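Local coordinates for protein pullulanase (Klebsiella oxytoca, PDB 2YOC) that hydrolyses alpha-1,6-glucosidic linkages in pullulan and related branched alpha-glucans, as a secreted glycosyl hydrolase that is a substrate of the type 2 secretion system, at residues G806-V814 against L952-K960; D991-N1002 against P1047-Q1058. All blocks are in the same frame, centred on the assembly; numbering follows the deposited sequence.

In the fold
Running from the N terminus, the chain passes the beta-rich N-terminal modules and builds the first six strands of the eight-stranded parallel barrel before contact 1 opens at 806-814, the loop leading into the seventh, 814-816. The eighth, 860-864, follows before contact 1 closes, after 137 intervening residues, at 952-960, where helix 955-961 leads into the C-terminal antiparallel sheet. Contact 2 then closes a shorter excursion of 44 residues. The two are in series, neither nested nor crossed. Their centres lie 21 Å apart and their nearest atoms about 8 Å. Contact 1 joins the barrel to the C-terminal region; contact 2 joins neighbouring strands 994-1002 and 1050-1057 of the sheet, with a calcium ion at one end.

Contact 1: residues G806-V814 against L952-K960; sequences GYAADPTEV and LGDGSAVMK
With CG beside the backbone N and anti to the carbonyl carbon (chi1 -57°), the Asp810 side chain swings its carboxylate to the start of helix 955-961, where OD1 receives the N-H of Gly955. This is the one hydrogen bond between the two segments: Gly955 N to Asp810 OD1 is 2.8 Å and nearly straight, 171° at the hydrogen. The donor reaches OD1 on its anti side, 20° out of the carboxylate plane. In Thr812 it is CG2 that stands anti to the carbonyl carbon, which turns this methyl to Gly953, 3.4 Å from CG2 to Gly953 O. Pro811, between them in sequence, lies against the same backbone: its CD and CG border the Gly953 carbonyl, and CG also touches CG2 of Val958 at 3.8 Å, the apolar part of the contact. The backbones come close at Gly955, where the lack of a side chain lets the loop approach; its CA lies 4.0 Å from CA of Asp810 and makes a CA-H...O contact to Ala809 O at 3.5 Å.

The loop is braced from within. Glu813 OE1 accepts the N-H of Ala809 from above its carboxylate plane and is also bonded to Gly714 N, while Glu813 N bonds to Asp810 O in the 3-10 turn that leads into the seventh barrel strand. Tyr690, on the fifth strand, bonds to Thr812 O.

Asp954 occupies the N-cap position but makes no capping bond with its side chain. Its OD1 lies 4.1 Å from Asp810 OD1, two like charges near each other, a repulsion that the weak, long ion pair of Asp954 with Lys406 probably eases. The positive end of the helix dipole would likewise tend to stabilise the charged form of Asp810.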
loop_
_atom_site.group_PDB
_atom_site.type_symbol
_atom_site.label_atom_id
_atom_site.label_comp_id
_atom_site.label_asym_id
_atom_site.label_seq_id
_atom_site.Cartn_x
_atom_site.Cartn_y
_atom_site.Cartn_z
ATOM N N GLY B 806 -4.876 0.888 14.816
ATOM C CA GLY B 806 -5.016 -0.072 15.903
ATOM C C GLY B 806 -3.686 -0.226 16.598
ATOM O O GLY B 806 -2.652 -0.196 15.931
ATOM N N TYR B 807 -3.701 -0.360 17.932
ATOM C CA TYR B 807 -2.465 -0.472 18.724
ATOM C C TYR B 807 -2.535 -1.405 19.914
ATOM O O TYR B 807 -1.471 -1.772 20.440
ATOM C CB TYR B 807 -1.959 0.915 19.214
ATOM C CG TYR B 807 -2.934 1.678 20.079
ATOM C CD1 TYR B 807 -2.995 1.465 21.448
ATOM C CD2 TYR B 807 -3.763 2.654 19.532
ATOM C CE1 TYR B 807 -3.889 2.174 22.249
ATOM C CE2 TYR B 807 -4.636 3.397 20.329
ATOM C CZ TYR B 807 -4.690 3.159 21.687
ATOM O OH TYR B 807 -5.552 3.896 22.463
ATOM N N ALA B 808 -3.774 -1.721 20.380
ATOM C CA ALA B 808 -3.995 -2.494 21.590
ATOM C C ALA B 808 -3.905 -3.990 21.464
ATOM O O ALA B 808 -4.111 -4.528 20.372
ATOM C CB ALA B 808 -5.317 -2.104 22.205
ATOM N N ALA B 809 -3.634 -4.674 22.604
ATOM C CA ALA B 809 -3.642 -6.140 22.681
ATOM C C ALA B 809 -5.025 -6.604 23.089
ATOM O O ALA B 809 -5.485 -7.604 22.557
ATOM C CB ALA B 809 -2.628 -6.637 23.682
ATOM N N ASP B 810 -5.701 -5.888 24.015
ATOM C CA ASP B 810 -7.061 -6.229 24.465
ATOM C C ASP B 810 -7.933 -4.956 24.455
ATOM O O ASP B 810 -7.403 -3.855 24.654
ATOM C CB ASP B 810 -7.057 -6.871 25.877
ATOM C CG ASP B 810 -6.200 -8.116 26.010
ATOM O OD1 ASP B 810 -6.696 -9.221 25.680
ATOM O OD2 ASP B 810 -5.030 -7.987 26.449
ATOM N N PRO B 811 -9.264 -5.057 24.240
ATOM C CA PRO B 811 -10.091 -3.827 24.248
ATOM C C PRO B 811 -10.070 -3.063 25.578
ATOM O O PRO B 811 -10.499 -1.905 25.641
ATOM C CB PRO B 811 -11.510 -4.338 23.911
ATOM C CG PRO B 811 -11.501 -5.785 24.259
ATOM C CD PRO B 811 -10.087 -6.261 23.986
ATOM N N THR B 812 -9.596 -3.722 26.647
ATOM C CA THR B 812 -9.553 -3.133 27.978
ATOM C C THR B 812 -8.398 -2.130 28.106
ATOM O O THR B 812 -8.329 -1.380 29.074
ATOM C CB THR B 812 -9.597 -4.217 29.040
ATOM O OG1 THR B 812 -8.388 -4.961 28.982
ATOM C CG2 THR B 812 -10.777 -5.146 28.857
ATOM N N GLU B 813 -7.519 -2.103 27.104
ATOM C CA GLU B 813 -6.403 -1.189 27.008
ATOM C C GLU B 813 -6.799 0.098 26.265
ATOM O O GLU B 813 -5.981 1.012 26.197
ATOM C CB GLU B 813 -5.230 -1.881 26.312
ATOM C CG GLU B 813 -4.755 -3.107 27.058
ATOM C CD GLU B 813 -3.456 -3.758 26.615
ATOM O OE1 GLU B 813 -3.000 -3.517 25.466
ATOM O OE2 GLU B 813 -2.920 -4.557 27.424
ATOM N N VAL B 814 -8.057 0.184 25.747
ATOM C CA VAL B 814 -8.593 1.311 24.957
ATOM C C VAL B 814 -9.781 2.031 25.610
ATOM O O VAL B 814 -10.767 1.395 25.971
ATOM C CB VAL B 814 -9.006 0.831 23.534
ATOM C CG1 VAL B 814 -9.665 1.950 22.741
ATOM C CG2 VAL B 814 -7.831 0.274 22.756
ATOM N N LEU B 952 -16.551 -8.148 25.584
ATOM C CA LEU B 952 -15.754 -9.377 25.542
ATOM C C LEU B 952 -14.481 -9.320 26.377
ATOM O O LEU B 952 -14.047 -10.372 26.859
ATOM C CB LEU B 952 -15.440 -9.821 24.110
ATOM C CG LEU B 952 -16.589 -10.278 23.209
ATOM C CD1 LEU B 952 -16.105 -10.494 21.778
ATOM C CD2 LEU B 952 -17.237 -11.552 23.722
ATOM N N GLY B 953 -13.886 -8.122 26.530
ATOM C CA GLY B 953 -12.672 -7.941 27.323
ATOM C C GLY B 953 -11.363 -8.470 26.748
ATOM O O GLY B 953 -10.376 -7.730 26.726
ATOM N N ASP B 954 -11.302 -9.766 26.337
ATOM C CA ASP B 954 -10.069 -10.352 25.785
ATOM C C ASP B 954 -9.933 -10.080 24.285
ATOM O O ASP B 954 -10.860 -10.383 23.530
ATOM C CB ASP B 954 -10.009 -11.865 26.007
ATOM C CG ASP B 954 -9.626 -12.306 27.405
ATOM O OD1 ASP B 954 -8.403 -12.417 27.677
ATOM O OD2 ASP B 954 -10.551 -12.641 28.207
ATOM N N GLY B 955 -8.774 -9.587 23.852
ATOM C CA GLY B 955 -8.498 -9.365 22.442
ATOM C C GLY B 955 -8.761 -10.583 21.561
ATOM O O GLY B 955 -9.312 -10.454 20.464
ATOM N N SER B 956 -8.403 -11.782 22.047
ATOM C CA SER B 956 -8.598 -13.027 21.315
ATOM C C SER B 956 -10.086 -13.340 21.121
ATOM O O SER B 956 -10.472 -13.868 20.070
ATOM C CB SER B 956 -7.889 -14.190 22.015
ATOM O OG SER B 956 -8.357 -14.372 23.342
ATOM N N ALA B 957 -10.912 -13.000 22.129
ATOM C CA ALA B 957 -12.353 -13.189 22.068
ATOM C C ALA B 957 -12.895 -12.277 20.990
ATOM O O ALA B 957 -13.679 -12.739 20.149
ATOM C CB ALA B 957 -13.000 -12.846 23.406
ATOM N N VAL B 958 -12.429 -11.000 20.967
ATOM C CA VAL B 958 -12.855 -10.017 19.968
ATOM C C VAL B 958 -12.629 -10.546 18.554
ATOM O O VAL B 958 -13.575 -10.651 17.789
ATOM C CB VAL B 958 -12.256 -8.617 20.215
ATOM C CG1 VAL B 958 -12.618 -7.653 19.090
ATOM C CG2 VAL B 958 -12.736 -8.077 21.552
HETATM N N MSE B 959 -11.419 -10.979 18.269
HETATM C CA MSE B 959 -11.021 -11.506 16.978
HETATM C C MSE B 959 -11.756 -12.758 16.525
HETATM O O MSE B 959 -12.008 -12.890 15.329
HETATM C CB MSE B 959 -9.519 -11.705 16.968
HETATM C CG MSE B 959 -8.785 -10.391 17.133
HETATM SE SE MSE B 959 -6.895 -10.647 17.096
HETATM C CE MSE B 959 -6.775 -11.308 15.229
ATOM N N LYS B 960 -12.120 -13.656 17.471
ATOM C CA LYS B 960 -12.837 -14.911 17.228
ATOM C C LYS B 960 -14.340 -14.724 17.087
ATOM O O LYS B 960 -15.023 -15.691 16.713
ATOM C CB LYS B 960 -12.619 -15.869 18.409
ATOM C CG LYS B 960 -11.343 -16.669 18.335
ATOM C CD LYS B 960 -11.240 -17.699 19.433
ATOM C CE LYS B 960 -10.085 -17.411 20.351
ATOM N NZ LYS B 960 -9.630 -18.622 21.081
#

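Contact 2: residues D991-N1002 against P1047-Q1058; sequences DSRLDGLVVAIN and PAWSVAVLELPQ. With CA (calcium ion), chain M.
The guanidinium of Arg993 carries CD2 of Leu994 over one face, 3.7 Å above the plane and toward its rim, and meets OE2 of Glu1055 at its edge, in plane. The carboxylate is turned 55° from the guanidinium. The salt bridge has 2.9 Å between Arg993 NH1 and Glu1055 OE2, but its hydrogen bonds are bent and weak. At the far end the Asn1002 amide, with CG anti to the backbone N, directs ND2 to Pro1047 O. That oxygen lies in the amide plane, 3.1 Å from Asn1002 ND2, whereas the donor stands above the carbonyl plane.

Between these ends, 996-1002 and 1050-1057 run antiparallel as neighbouring strands of the C-terminal sheet of this pullulanase. Ala1000 and Ala1052 form a hydrogen-bonded pair, with Ala1000 N to Ala1052 O at 2.9 Å. Leu997 CD1 touches Val1053 CG1 on the face that Ile1001 presents to helix 840-855; on the opposite face Val998 CB meets Leu1054 CB at 3.9 Å. Trp1049 and Ser1050 both face Asn1002, a G1 beta bulge.

Beyond Glu1055, Gln1058 N bonds to Arg993 O at 2.8 Å. Gln1058 OE1 and the carbonyl oxygens of Asp991 and Leu994 bind the calcium ion, which lies 2.4 Å from Leu994 O. Asp982 and Ser989 complete the site.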
loop_
_atom_site.group_PDB
_atom_site.type_symbol
_atom_site.label_atom_id
_atom_site.label_comp_id
_atom_site.label_asym_id
_atom_site.label_seq_id
_atom_site.Cartn_x
_atom_site.Cartn_y
_atom_site.Cartn_z
ATOM N N ASP B 991 -23.653 -15.834 26.247
ATOM C CA ASP B 991 -25.014 -15.391 26.545
ATOM C C ASP B 991 -25.926 -16.619 26.391
ATOM O O ASP B 991 -25.993 -17.214 25.318
ATOM C CB ASP B 991 -25.428 -14.245 25.592
ATOM C CG ASP B 991 -26.628 -13.417 26.027
ATOM O OD1 ASP B 991 -27.650 -14.017 26.433
ATOM O OD2 ASP B 991 -26.571 -12.173 25.897
ATOM N N SER B 992 -26.583 -17.025 27.471
ATOM C CA SER B 992 -27.449 -18.221 27.478
ATOM C C SER B 992 -28.715 -18.008 26.688
ATOM O O SER B 992 -29.387 -18.976 26.343
ATOM C CB SER B 992 -27.826 -18.605 28.904
ATOM O OG SER B 992 -28.511 -17.524 29.523
ATOM N N ARG B 993 -29.067 -16.749 26.447
ATOM C CA ARG B 993 -30.264 -16.378 25.725
ATOM C C ARG B 993 -29.975 -16.196 24.217
ATOM O O ARG B 993 -30.823 -16.556 23.402
ATOM C CB ARG B 993 -30.883 -15.132 26.408
ATOM C CG ARG B 993 -31.829 -14.259 25.561
ATOM C CD ARG B 993 -32.325 -13.043 26.333
ATOM N NE ARG B 993 -31.319 -11.987 26.379
ATOM C CZ ARG B 993 -31.289 -10.951 25.548
ATOM N NH1 ARG B 993 -32.218 -10.815 24.611
ATOM N NH2 ARG B 993 -30.333 -10.037 25.652
ATOM N N LEU B 994 -28.766 -15.670 23.854
ATOM C CA LEU B 994 -28.374 -15.378 22.453
ATOM C C LEU B 994 -27.357 -16.335 21.821
ATOM O O LEU B 994 -26.626 -17.033 22.531
ATOM C CB LEU B 994 -27.907 -13.906 22.266
ATOM C CG LEU B 994 -28.801 -12.811 22.844
ATOM C CD1 LEU B 994 -28.245 -11.452 22.551
ATOM C CD2 LEU B 994 -30.230 -12.905 22.343
ATOM N N ASP B 995 -27.339 -16.353 20.470
ATOM C CA ASP B 995 -26.431 -17.117 19.612
ATOM C C ASP B 995 -25.501 -16.125 18.920
ATOM O O ASP B 995 -24.456 -16.514 18.413
ATOM C CB ASP B 995 -27.211 -17.892 18.539
ATOM C CG ASP B 995 -27.281 -19.409 18.693
ATOM O OD1 ASP B 995 -26.567 -19.960 19.579
ATOM O OD2 ASP B 995 -28.044 -20.054 17.917
ATOM N N GLY B 996 -25.902 -14.856 18.903
ATOM C CA GLY B 996 -25.171 -13.780 18.257
ATOM C C GLY B 996 -25.852 -12.434 18.372
ATOM O O GLY B 996 -27.006 -12.350 18.801
ATOM N N LEU B 997 -25.134 -11.366 17.974
ATOM C CA LEU B 997 -25.567 -9.961 18.032
ATOM C C LEU B 997 -25.268 -9.182 16.771
ATOM O O LEU B 997 -24.233 -9.397 16.129
ATOM C CB LEU B 997 -24.815 -9.256 19.170
ATOM C CG LEU B 997 -25.601 -8.404 20.132
ATOM C CD1 LEU B 997 -27.104 -8.730 20.083
ATOM C CD2 LEU B 997 -25.060 -8.572 21.539
ATOM N N VAL B 998 -26.140 -8.204 16.469
ATOM C CA VAL B 998 -25.955 -7.272 15.350
ATOM C C VAL B 998 -26.155 -5.835 15.840
ATOM O O VAL B 998 -27.204 -5.515 16.409
ATOM C CB VAL B 998 -26.780 -7.578 14.065
ATOM C CG1 VAL B 998 -26.547 -6.521 13.000
ATOM C CG2 VAL B 998 -26.444 -8.950 13.504
ATOM N N VAL B 999 -25.146 -4.985 15.635
ATOM C CA VAL B 999 -25.258 -3.574 15.940
ATOM C C VAL B 999 -25.329 -2.862 14.582
ATOM O O VAL B 999 -24.419 -2.991 13.749
ATOM C CB VAL B 999 -24.123 -3.028 16.838
ATOM C CG1 VAL B 999 -24.264 -1.520 17.053
ATOM C CG2 VAL B 999 -24.079 -3.745 18.176
ATOM N N ALA B 1000 -26.424 -2.143 14.348
ATOM C CA ALA B 1000 -26.576 -1.398 13.114
ATOM C C ALA B 1000 -26.762 0.067 13.430
ATOM O O ALA B 1000 -27.648 0.425 14.198
ATOM C CB ALA B 1000 -27.734 -1.938 12.295
ATOM N N ILE B 1001 -25.861 0.900 12.900
ATOM C CA ILE B 1001 -25.886 2.341 13.081
ATOM C C ILE B 1001 -26.021 2.969 11.702
ATOM O O ILE B 1001 -25.084 2.875 10.899
ATOM C CB ILE B 1001 -24.613 2.837 13.825
ATOM C CG1 ILE B 1001 -24.502 2.207 15.232
ATOM C CG2 ILE B 1001 -24.553 4.384 13.888
ATOM C CD1 ILE B 1001 -23.106 2.290 15.835
ATOM N N ASN B 1002 -27.188 3.590 11.418
ATOM C CA ASN B 1002 -27.417 4.266 10.144
ATOM C C ASN B 1002 -27.261 5.773 10.337
ATOM O O ASN B 1002 -28.224 6.482 10.635
ATOM C CB ASN B 1002 -28.769 3.893 9.509
ATOM C CG ASN B 1002 -28.975 4.441 8.110
ATOM O OD1 ASN B 1002 -28.046 4.539 7.294
ATOM N ND2 ASN B 1002 -30.217 4.773 7.793
ATOM N N PRO B 1047 -34.486 2.971 9.513
ATOM C CA PRO B 1047 -34.767 4.403 9.291
ATOM C C PRO B 1047 -33.507 5.281 9.385
ATOM O O PRO B 1047 -32.466 4.825 9.865
ATOM C CB PRO B 1047 -35.735 4.744 10.433
ATOM C CG PRO B 1047 -36.334 3.460 10.815
ATOM C CD PRO B 1047 -35.236 2.468 10.674
ATOM N N ALA B 1048 -33.596 6.531 8.905
ATOM C CA ALA B 1048 -32.500 7.502 8.963
ATOM C C ALA B 1048 -32.182 7.852 10.408
ATOM O O ALA B 1048 -33.096 7.900 11.235
ATOM C CB ALA B 1048 -32.896 8.756 8.229
ATOM N N TRP B 1049 -30.880 8.098 10.699
ATOM C CA TRP B 1049 -30.315 8.460 12.007
ATOM C C TRP B 1049 -30.823 7.526 13.092
ATOM O O TRP B 1049 -31.445 7.940 14.072
ATOM C CB TRP B 1049 -30.527 9.942 12.316
ATOM C CG TRP B 1049 -30.126 10.804 11.162
ATOM C CD1 TRP B 1049 -30.952 11.359 10.233
ATOM C CD2 TRP B 1049 -28.790 11.062 10.715
ATOM N NE1 TRP B 1049 -30.214 12.006 9.272
ATOM C CE2 TRP B 1049 -28.883 11.839 9.544
ATOM C CE3 TRP B 1049 -27.523 10.745 11.215
ATOM C CZ2 TRP B 1049 -27.757 12.308 8.864
ATOM C CZ3 TRP B 1049 -26.408 11.236 10.559
ATOM C CH2 TRP B 1049 -26.531 11.998 9.389
ATOM N N SER B 1050 -30.587 6.241 12.884
ATOM C CA SER B 1050 -31.076 5.238 13.795
ATOM C C SER B 1050 -30.016 4.228 14.166
ATOM O O SER B 1050 -29.060 3.990 13.408
ATOM C CB SER B 1050 -32.294 4.540 13.193
ATOM O OG SER B 1050 -31.973 3.849 11.996
ATOM N N VAL B 1051 -30.211 3.635 15.351
ATOM C CA VAL B 1051 -29.379 2.586 15.921
ATOM C C VAL B 1051 -30.246 1.378 16.381
ATOM O O VAL B 1051 -31.217 1.548 17.116
ATOM C CB VAL B 1051 -28.290 3.084 16.932
ATOM C CG1 VAL B 1051 -28.764 4.254 17.781
ATOM C CG2 VAL B 1051 -27.753 1.956 17.808
ATOM N N ALA B 1052 -29.909 0.176 15.880
ATOM C CA ALA B 1052 -30.621 -1.061 16.186
ATOM C C ALA B 1052 -29.714 -2.155 16.695
ATOM O O ALA B 1052 -28.626 -2.368 16.158
ATOM C CB ALA B 1052 -31.357 -1.560 14.960
ATOM N N VAL B 1053 -30.170 -2.864 17.713
ATOM C CA VAL B 1053 -29.452 -4.014 18.244
ATOM C C VAL B 1053 -30.302 -5.207 17.840
ATOM O O VAL B 1053 -31.385 -5.414 18.395
ATOM C CB VAL B 1053 -29.178 -3.953 19.773
ATOM C CG1 VAL B 1053 -28.558 -5.245 20.262
ATOM C CG2 VAL B 1053 -28.279 -2.773 20.120
ATOM N N LEU B 1054 -29.873 -5.916 16.792
ATOM C CA LEU B 1054 -30.616 -7.073 16.324
ATOM C C LEU B 1054 -29.977 -8.277 16.979
ATOM O O LEU B 1054 -28.752 -8.434 16.927
ATOM C CB LEU B 1054 -30.603 -7.199 14.784
ATOM C CG LEU B 1054 -31.286 -6.110 13.906
ATOM C CD1 LEU B 1054 -32.286 -5.273 14.673
ATOM C CD2 LEU B 1054 -30.266 -5.226 13.284
ATOM N N GLU B 1055 -30.788 -9.080 17.664
ATOM C CA GLU B 1055 -30.289 -10.240 18.372
ATOM C C GLU B 1055 -30.757 -11.543 17.771
ATOM O O GLU B 1055 -31.902 -11.647 17.321
ATOM C CB GLU B 1055 -30.572 -10.163 19.883
ATOM C CG GLU B 1055 -31.766 -9.320 20.293
ATOM C CD GLU B 1055 -31.988 -9.241 21.789
ATOM O OE1 GLU B 1055 -31.001 -8.981 22.516
ATOM O OE2 GLU B 1055 -33.147 -9.429 22.232
ATOM N N LEU B 1056 -29.848 -12.534 17.763
ATOM C CA LEU B 1056 -30.044 -13.884 17.248
ATOM C C LEU B 1056 -30.396 -14.793 18.443
ATOM O O LEU B 1056 -29.495 -15.206 19.185
ATOM C CB LEU B 1056 -28.743 -14.364 16.598
ATOM C CG LEU B 1056 -28.823 -15.164 15.318
ATOM C CD1 LEU B 1056 -27.459 -15.710 14.975
ATOM C CD2 LEU B 1056 -29.797 -16.336 15.429
ATOM N N PRO B 1057 -31.687 -15.106 18.680
ATOM C CA PRO B 1057 -32.014 -15.925 19.870
ATOM C C PRO B 1057 -31.516 -17.354 19.773
ATOM O O PRO B 1057 -31.500 -17.939 18.687
ATOM C CB PRO B 1057 -33.536 -15.828 19.981
ATOM C CG PRO B 1057 -33.998 -15.493 18.577
ATOM C CD PRO B 1057 -32.896 -14.719 17.917
ATOM N N GLN B 1058 -31.055 -17.878 20.898
ATOM C CA GLN B 1058 -30.529 -19.227 21.008
ATOM C C GLN B 1058 -31.657 -20.191 21.181
ATOM O O GLN B 1058 -32.587 -19.932 21.954
ATOM C CB GLN B 1058 -29.551 -19.338 22.196
ATOM C CG GLN B 1058 -28.656 -20.577 22.136
ATOM C CD GLN B 1058 -28.060 -20.907 23.468
ATOM O OE1 GLN B 1058 -27.288 -20.135 24.043
ATOM N NE2 GLN B 1058 -28.393 -22.075 23.980
HETATM CA CA CA M . -25.049 -18.695 23.372
#